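Local coordinates for protein endonuclease NucS (Pyrococcus abyssi, PDB 2VLD) that cleaves both 3' and 5' single-stranded ends of branched DNA as a PCNA-interacting homodimer, binding single-stranded DNA through its N-terminal region, at residues K152-H156 with G157-V161; P210-T213 with E214-K218; S91-R94 with R95-R99. The protein carries 2 engineered substitutions. All coordinates share one frame; numbering follows the deposited sequence.

Interaction 1: residues K152-H156 with G157-V161; sequences KPIRH and GIVDV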
loop_
_atom_site.group_PDB
_atom_site.type_symbol
_atom_site.label_atom_id
_atom_site.label_comp_id
_atom_site.label_asym_id
_atom_site.label_seq_id
_atom_site.Cartn_x
_atom_site.Cartn_y
_atom_site.Cartn_z
ATOM N N LYS A 152 17.979 -10.645 22.669
ATOM C CA LYS A 152 18.215 -12.063 22.452
ATOM C C LYS A 152 17.063 -12.673 21.657
ATOM O O LYS A 152 15.909 -12.624 22.092
ATOM C CB LYS A 152 18.428 -12.785 23.795
ATOM C CG LYS A 152 18.685 -14.292 23.703
ATOM C CD LYS A 152 20.016 -14.612 23.037
ATOM C CE LYS A 152 20.311 -16.099 23.088
ATOM N NZ LYS A 152 21.546 -16.399 22.316
ATOM N N PRO A 153 17.364 -13.216 20.471
ATOM C CA PRO A 153 16.344 -13.959 19.747
ATOM C C PRO A 153 15.908 -15.204 20.511
ATOM O O PRO A 153 16.746 -15.964 20.996
ATOM C CB PRO A 153 17.040 -14.331 18.427
ATOM C CG PRO A 153 18.123 -13.333 18.289
ATOM C CD PRO A 153 18.613 -13.155 19.701
ATOM N N ILE A 154 14.590 -15.363 20.600
ATOM C CA ILE A 154 13.882 -16.426 21.311
ATOM C C ILE A 154 12.942 -17.105 20.316
ATOM O O ILE A 154 12.760 -16.601 19.215
ATOM C CB ILE A 154 13.155 -15.798 22.535
ATOM C CG1 ILE A 154 13.820 -16.270 23.802
ATOM C CG2 ILE A 154 11.686 -16.100 22.608
ATOM C CD1 ILE A 154 15.282 -15.886 23.872
ATOM N N ARG A 155 12.365 -18.250 20.673
ATOM C CA ARG A 155 11.486 -18.968 19.753
ATOM C C ARG A 155 10.349 -18.092 19.215
ATOM O O ARG A 155 10.076 -18.104 18.006
ATOM C CB ARG A 155 10.915 -20.217 20.402
ATOM C CG ARG A 155 11.844 -21.413 20.404
ATOM C CD ARG A 155 11.113 -22.589 21.026
ATOM N NE ARG A 155 11.970 -23.752 21.258
ATOM C CZ ARG A 155 11.532 -24.939 21.678
ATOM N NH1 ARG A 155 10.238 -25.144 21.922
ATOM N NH2 ARG A 155 12.393 -25.928 21.849
ATOM N N HIS A 156 9.694 -17.341 20.103
ATOM C CA HIS A 156 8.598 -16.453 19.696
ATOM C C HIS A 156 8.865 -14.989 20.017
ATOM O O HIS A 156 7.961 -14.271 20.461
ATOM C CB HIS A 156 7.269 -16.859 20.348
ATOM C CG HIS A 156 6.907 -18.293 20.157
ATOM N ND1 HIS A 156 7.006 -18.934 18.939
ATOM C CD2 HIS A 156 6.426 -19.210 21.030
ATOM C CE1 HIS A 156 6.615 -20.189 19.075
ATOM N NE2 HIS A 156 6.255 -20.380 20.332
ATOM N N GLY A 157 10.088 -14.530 19.797
ATOM C CA GLY A 157 10.342 -13.123 20.012
ATOM C C GLY A 157 11.753 -12.736 20.349
ATOM O O GLY A 157 12.692 -13.495 20.141
ATOM N N ILE A 158 11.886 -11.509 20.846
ATOM C CA ILE A 158 13.182 -10.933 21.179
ATOM C C ILE A 158 13.130 -10.304 22.556
ATOM O O ILE A 158 12.231 -9.528 22.860
ATOM C CB ILE A 158 13.603 -9.927 20.139
ATOM C CG1 ILE A 158 13.496 -10.577 18.753
ATOM C CG2 ILE A 158 15.011 -9.408 20.440
ATOM C CD1 ILE A 158 14.236 -9.854 17.653
ATOM N N VAL A 159 14.099 -10.673 23.386
ATOM C CA VAL A 159 14.107 -10.342 24.795
ATOM C C VAL A 159 15.128 -9.233 25.018
ATOM O O VAL A 159 16.261 -9.356 24.591
ATOM C CB VAL A 159 14.460 -11.614 25.623
ATOM C CG1 VAL A 159 14.794 -11.274 27.067
ATOM C CG2 VAL A 159 13.320 -12.632 25.550
ATOM N N ASP A 160 14.729 -8.155 25.687
ATOM C CA ASP A 160 15.605 -6.979 25.876
ATOM C C ASP A 160 16.940 -7.334 26.517
ATOM O O ASP A 160 17.989 -7.156 25.909
ATOM C CB ASP A 160 14.883 -5.889 26.686
ATOM C CG ASP A 160 13.690 -5.294 25.935
ATOM O OD1 ASP A 160 13.603 -5.527 24.710
ATOM O OD2 ASP A 160 12.841 -4.592 26.545
ATOM N N VAL A 161 16.876 -7.824 27.757
ATOM C CA VAL A 161 17.987 -8.477 28.435
ATOM C C VAL A 161 17.530 -9.871 28.925
ATOM O O VAL A 161 16.403 -10.041 29.399
ATOM C CB VAL A 161 18.462 -7.653 29.628
ATOM C CG1 VAL A 161 19.485 -8.437 30.459
ATOM C CG2 VAL A 161 19.055 -6.334 29.158
#
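Lys152 and Val159 face each other as a hydrogen-bonded antiparallel pair, and both bonds of the pair are present: Lys152 N gives its hydrogen to Val159 O at 2.9 Å, in the carbonyl plane, and Val159 N answers to Lys152 O at 3.0 Å, tilted from that plane. Two steps toward the turn, Ile154 N reaches Gly157 O at 2.7 Å, while the return bond from Gly157 N to Ile154 O is weak at 3.4 Å. This ladder, closed by a type I turn over Arg155 and His156, defines a tight two-residue beta hairpin. Gly157 has phi 154° and psi -165°, a conformation in which a beta carbon would run into the carbonyl of His156. Ile154 lies against the glycine backbone, its CG2 3.6 Å from Gly157 N, and its CG1 slants across to Val159 CG2 at 4.1 Å. That methyl of Val159 stands beside its own backbone N because CG1 takes the position anti to it (chi1 167°). Lys152 starts on the same face, but its chain bends at chi2 and leads off to a cation-pi contact with Tyr149. On the other face, beside Pro153, Ile158 sets CG2 3.7 Å from Lys152 O. In the nuclease domain the hairpin joins strands 146-154 and 157-164 at one margin of the mixed sheet; Lys44 of the second subunit bonds Ile158 O, whereas the Ile154-Val159 face rests on helix 182-199 through Ser194, Leu195 and Tyr191.

Interaction 2: residues P210-T213 with E214-K218; sequences PSLT and EGAKK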
loop_
_atom_site.group_PDB
_atom_site.type_symbol
_atom_site.label_atom_id
_atom_site.label_comp_id
_atom_site.label_asym_id
_atom_site.label_seq_id
_atom_site.Cartn_x
_atom_site.Cartn_y
_atom_site.Cartn_z
ATOM N N PRO A 210 10.416 2.892 34.900
ATOM C CA PRO A 210 10.343 3.881 35.991
ATOM C C PRO A 210 9.062 3.794 36.829
ATOM O O PRO A 210 9.054 4.209 37.990
ATOM C CB PRO A 210 10.390 5.229 35.259
ATOM C CG PRO A 210 10.752 4.915 33.844
ATOM C CD PRO A 210 10.266 3.540 33.584
ATOM N N SER A 211 7.998 3.260 36.233
ATOM C CA SER A 211 6.701 3.106 36.887
ATOM C C SER A 211 5.779 2.327 35.965
ATOM O O SER A 211 6.139 2.036 34.826
ATOM C CB SER A 211 6.087 4.469 37.197
ATOM O OG SER A 211 6.120 5.301 36.052
ATOM N N LEU A 212 4.585 1.999 36.451
ATOM C CA LEU A 212 3.651 1.200 35.667
ATOM C C LEU A 212 2.198 1.497 36.010
ATOM O O LEU A 212 1.901 1.917 37.123
ATOM C CB LEU A 212 3.954 -0.298 35.829
ATOM C CG LEU A 212 3.643 -1.019 37.145
ATOM C CD1 LEU A 212 3.782 -2.502 36.946
ATOM C CD2 LEU A 212 4.547 -0.564 38.275
ATOM N N THR A 213 1.309 1.271 35.040
ATOM C CA THR A 213 -0.137 1.422 35.221
ATOM C C THR A 213 -0.636 0.477 36.308
ATOM O O THR A 213 0.018 -0.526 36.618
ATOM C CB THR A 213 -0.929 1.113 33.913
ATOM O OG1 THR A 213 -0.318 1.763 32.796
ATOM C CG2 THR A 213 -2.389 1.586 34.016
ATOM N N GLU A 214 -1.793 0.810 36.882
ATOM C CA GLU A 214 -2.495 -0.070 37.808
ATOM C C GLU A 214 -2.806 -1.397 37.120
ATOM O O GLU A 214 -2.587 -2.466 37.689
ATOM C CB GLU A 214 -3.782 0.597 38.315
ATOM C CG GLU A 214 -4.275 0.083 39.667
ATOM C CD GLU A 214 -3.315 0.397 40.816
ATOM O OE1 GLU A 214 -3.127 -0.478 41.693
ATOM O OE2 GLU A 214 -2.748 1.513 40.846
ATOM N N GLY A 215 -3.293 -1.314 35.884
ATOM C CA GLY A 215 -3.566 -2.490 35.060
ATOM C C GLY A 215 -2.345 -3.364 34.858
ATOM O O GLY A 215 -2.438 -4.591 34.904
ATOM N N ALA A 216 -1.197 -2.726 34.637
ATOM C CA ALA A 216 0.080 -3.429 34.533
ATOM C C ALA A 216 0.408 -4.185 35.821
ATOM O O ALA A 216 0.600 -5.402 35.789
ATOM C CB ALA A 216 1.199 -2.461 34.168
ATOM N N LYS A 217 0.440 -3.464 36.946
ATOM C CA LYS A 217 0.693 -4.053 38.267
ATOM C C LYS A 217 -0.235 -5.239 38.529
ATOM O O LYS A 217 0.174 -6.247 39.114
ATOM C CB LYS A 217 0.539 -2.993 39.367
ATOM C CG LYS A 217 1.005 -3.443 40.763
ATOM C CD LYS A 217 1.085 -2.288 41.778
ATOM C CE LYS A 217 -0.290 -1.838 42.297
ATOM N NZ LYS A 217 -1.001 -2.867 43.109
ATOM N N LYS A 218 -1.476 -5.107 38.062
ATOM C CA LYS A 218 -2.504 -6.130 38.222
ATOM C C LYS A 218 -2.154 -7.392 37.448
ATOM O O LYS A 218 -1.985 -8.458 38.039
ATOM C CB LYS A 218 -3.865 -5.603 37.760
ATOM C CG LYS A 218 -4.997 -5.836 38.749
ATOM C CD LYS A 218 -5.152 -4.639 39.672
ATOM C CE LYS A 218 -6.106 -4.938 40.793
ATOM N NZ LYS A 218 -5.430 -5.697 41.885
#
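Leu212 and Lys217 meet at a flat group, the peptide linking Ala216 to Lys217: Leu212 CD1 stands almost squarely over one face of it, 3.5 Å from Lys217 N. The N-H of that same peptide is used separately, running nearly straight (176°) to Thr213 O at 3.0 Å. Seen from the acceptor, the donor is tilted 22° from the plane of the Thr213 carbonyl, and Ala216 CB also lies beside this oxygen, at 3.3 Å. The second flat group, the Glu214 carboxylate, turns away from the loop, and its OE1 forms a salt bridge with Lys217 NZ at 3.5 Å, one turn further on. Both chains are bent to allow this, Glu214 at chi2 and Lys217 at chi3 and chi4; the ammonium has a long, weak second partner in Glu221. These contacts make up the first turn of helix 214-223, with Thr213 at the N-cap position. No capping bond comes from its side chain: OG1 is directed instead to a weak bond with Ala180 O. Helix 214-223 connects the neighbouring parallel strands 203-209 and 226-229, so this is the start of the helix in a beta-alpha-beta crossover of the nuclease domain. Leu212 closes the apolar side of the turn. Its CG occupies the crowded position between backbone N and carbonyl carbon (chi1 72°), which turns CG toward the helix, and CD1 continues over it to lie 3.8 Å from Ala216 CB. An alanine in place of this leucine would keep the CB beside the Ala216 methyl but would probably leave the face of the Ala216-Lys217 peptide uncovered, opening a gap between loop and helix. Leu212 also touches Ala180, whose backbone is hydrogen-bonded to Ser211 and Thr213.

Interaction 3: residues S91-R94 with R95-R99; sequences SIRR and RPYER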
loop_
_atom_site.group_PDB
_atom_site.type_symbol
_atom_site.label_atom_id
_atom_site.label_comp_id
_atom_site.label_asym_id
_atom_site.label_seq_id
_atom_site.Cartn_x
_atom_site.Cartn_y
_atom_site.Cartn_z
ATOM N N SER A 91 0.508 12.555 -12.728
ATOM C CA SER A 91 1.600 12.831 -13.640
ATOM C C SER A 91 2.772 13.388 -12.869
ATOM O O SER A 91 2.630 14.323 -12.074
ATOM C CB SER A 91 1.198 13.838 -14.727
ATOM O OG SER A 91 -0.010 13.463 -15.352
ATOM N N ILE A 92 3.932 12.795 -13.101
ATOM C CA ILE A 92 5.182 13.390 -12.695
ATOM C C ILE A 92 5.856 13.822 -14.000
ATOM O O ILE A 92 6.338 13.010 -14.776
ATOM C CB ILE A 92 6.037 12.459 -11.701
ATOM C CG1 ILE A 92 7.233 13.215 -11.095
ATOM C CG2 ILE A 92 6.485 11.145 -12.339
ATOM C CD1 ILE A 92 7.672 12.778 -9.666
ATOM N N ARG A 93 5.799 15.109 -14.293
ATOM C CA ARG A 93 6.677 15.638 -15.323
ATOM C C ARG A 93 7.882 16.224 -14.636
ATOM O O ARG A 93 8.410 17.260 -15.057
ATOM C CB ARG A 93 6.000 16.661 -16.238
ATOM C CG ARG A 93 4.841 17.421 -15.653
ATOM C CD ARG A 93 4.129 18.032 -16.814
ATOM N NE ARG A 93 2.677 18.011 -16.721
ATOM C CZ ARG A 93 1.882 17.775 -17.762
ATOM N NH1 ARG A 93 2.407 17.512 -18.956
ATOM N NH2 ARG A 93 0.564 17.780 -17.612
ATOM N N ARG A 94 8.304 15.554 -13.563
ATOM C CA ARG A 94 9.482 15.973 -12.817
ATOM C C ARG A 94 10.754 15.331 -13.387
ATOM O O ARG A 94 11.554 14.701 -12.686
ATOM C CB ARG A 94 9.307 15.772 -11.307
ATOM C CG ARG A 94 8.343 16.765 -10.660
ATOM C CD ARG A 94 8.831 17.147 -9.259
ATOM N NE ARG A 94 7.915 18.057 -8.565
ATOM C CZ ARG A 94 7.935 18.303 -7.254
ATOM N NH1 ARG A 94 8.824 17.709 -6.461
ATOM N NH2 ARG A 94 7.050 19.144 -6.730
ATOM N N ARG A 95 10.875 15.495 -14.703
ATOM C CA ARG A 95 12.117 15.372 -15.474
ATOM C C ARG A 95 12.482 14.021 -16.099
ATOM O O ARG A 95 13.344 13.971 -17.001
ATOM C CB ARG A 95 13.312 16.129 -14.865
ATOM C CG ARG A 95 13.562 17.445 -15.598
ATOM C CD ARG A 95 13.295 17.264 -17.098
ATOM N NE ARG A 95 13.671 18.400 -17.935
ATOM C CZ ARG A 95 13.159 18.632 -19.143
ATOM N NH1 ARG A 95 12.230 17.823 -19.650
ATOM N NH2 ARG A 95 13.561 19.681 -19.845
ATOM N N PRO A 96 11.904 12.926 -15.585
ATOM C CA PRO A 96 11.273 12.051 -16.549
ATOM C C PRO A 96 9.809 12.489 -16.639
ATOM O O PRO A 96 9.346 13.250 -15.784
ATOM C CB PRO A 96 11.403 10.660 -15.911
ATOM C CG PRO A 96 12.105 10.873 -14.573
ATOM C CD PRO A 96 11.935 12.321 -14.247
ATOM N N TYR A 97 9.105 12.057 -17.680
ATOM C CA TYR A 97 7.663 12.232 -17.753
ATOM C C TYR A 97 7.028 10.900 -17.423
ATOM O O TYR A 97 7.443 9.869 -17.941
ATOM C CB TYR A 97 7.219 12.699 -19.144
ATOM C CG TYR A 97 5.722 12.599 -19.372
ATOM C CD1 TYR A 97 4.857 13.580 -18.887
ATOM C CD2 TYR A 97 5.168 11.514 -20.065
ATOM C CE1 TYR A 97 3.471 13.496 -19.090
ATOM C CE2 TYR A 97 3.779 11.408 -20.263
ATOM C CZ TYR A 97 2.938 12.401 -19.775
ATOM O OH TYR A 97 1.572 12.314 -19.975
ATOM N N GLU A 98 6.019 10.920 -16.561
ATOM C CA GLU A 98 5.320 9.705 -16.185
ATOM C C GLU A 98 3.842 9.951 -15.977
ATOM O O GLU A 98 3.460 10.897 -15.288
ATOM C CB GLU A 98 5.909 9.125 -14.908
ATOM C CG GLU A 98 7.295 8.523 -15.063
ATOM C CD GLU A 98 7.762 7.854 -13.792
ATOM O OE1 GLU A 98 7.218 6.783 -13.451
ATOM O OE2 GLU A 98 8.670 8.406 -13.131
ATOM N N ARG A 99 3.016 9.080 -16.555
ATOM C CA ARG A 99 1.572 9.196 -16.427
ATOM C C ARG A 99 0.946 7.907 -15.937
ATOM O O ARG A 99 1.034 6.880 -16.600
ATOM C CB ARG A 99 0.928 9.594 -17.764
ATOM C CG ARG A 99 -0.345 10.414 -17.603
ATOM C CD ARG A 99 -0.982 10.758 -18.943
ATOM N NE ARG A 99 -2.042 9.806 -19.247
ATOM C CZ ARG A 99 -3.336 10.100 -19.242
ATOM N NH1 ARG A 99 -3.745 11.330 -18.981
ATOM N NH2 ARG A 99 -4.224 9.161 -19.513
#
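Ser91 and Ile92 pair with Arg99 and Glu98 at the end of an antiparallel beta hairpin, strands 87-92 and 98-104, in the N-terminal PH-like domain; the contact is local and lies largely at the surface. The register rests on the Ile92-Glu98 pair, which is hydrogen-bonded in both directions: Ile92 N to Glu98 O at 2.9 Å, in the carbonyl plane, and Glu98 N to Ile92 O at 2.8 Å, tilted from it. Ser91 and Arg99 form the next, non-hydrogen-bonded pair, with Ser91 OG 3.8 Å from the aliphatic CG of Arg99, whose guanidinium goes on to a salt bridge with Glu101. Beyond the last bonded pair, Arg93 to Tyr97 make the loop. Here Arg94 is the centre of an inverse gamma turn, closed by a weak bond from Arg95 N to Arg93 O at 3.1 Å. On the face carrying Ile92 and Glu98 the two side chains run side by side, and CG2 of Ile92 lies along the Glu98 chain, 3.9 Å from its CG. The carboxylate is held from outside, since Glu98 OE1 is hydrogen-bonded to Tyr39 OH, while Gln76 touches both side chains. Across the dimer the loop packs on the other domain's hairpin, Arg93 on His156 and Tyr97 on Gly157 of the second subunit. Within the loop Arg93 and Tyr97 extend the same way, the ring having left the backbone anti to N (chi1 167°); their planes are 48° apart, and Arg93 NH1 approaches Tyr97 CE1 obliquely at 4.2 Å.

Along the chain the order is interaction 3, then interaction 1, then interaction 2, with no overlap. Interaction 3 belongs to the N-terminal PH-like domain, which carries the single-stranded DNA binding site; the other two share the C-terminal nuclease domain and its mixed sheet, where interaction 1 is the hairpin of the first two strands and interaction 2 leads from strand 203-209 into helix 214-223. The centres of interactions 1 and 2 are about 22 Å apart. Although interactions 1 and 3 lie far apart within one chain, their centres about 46 Å from each other, they meet across the dimer: the loop of residues 91-99 packs on His156 and Gly157 of the second subunit, so each DNA-binding domain abuts its partner's nuclease domain.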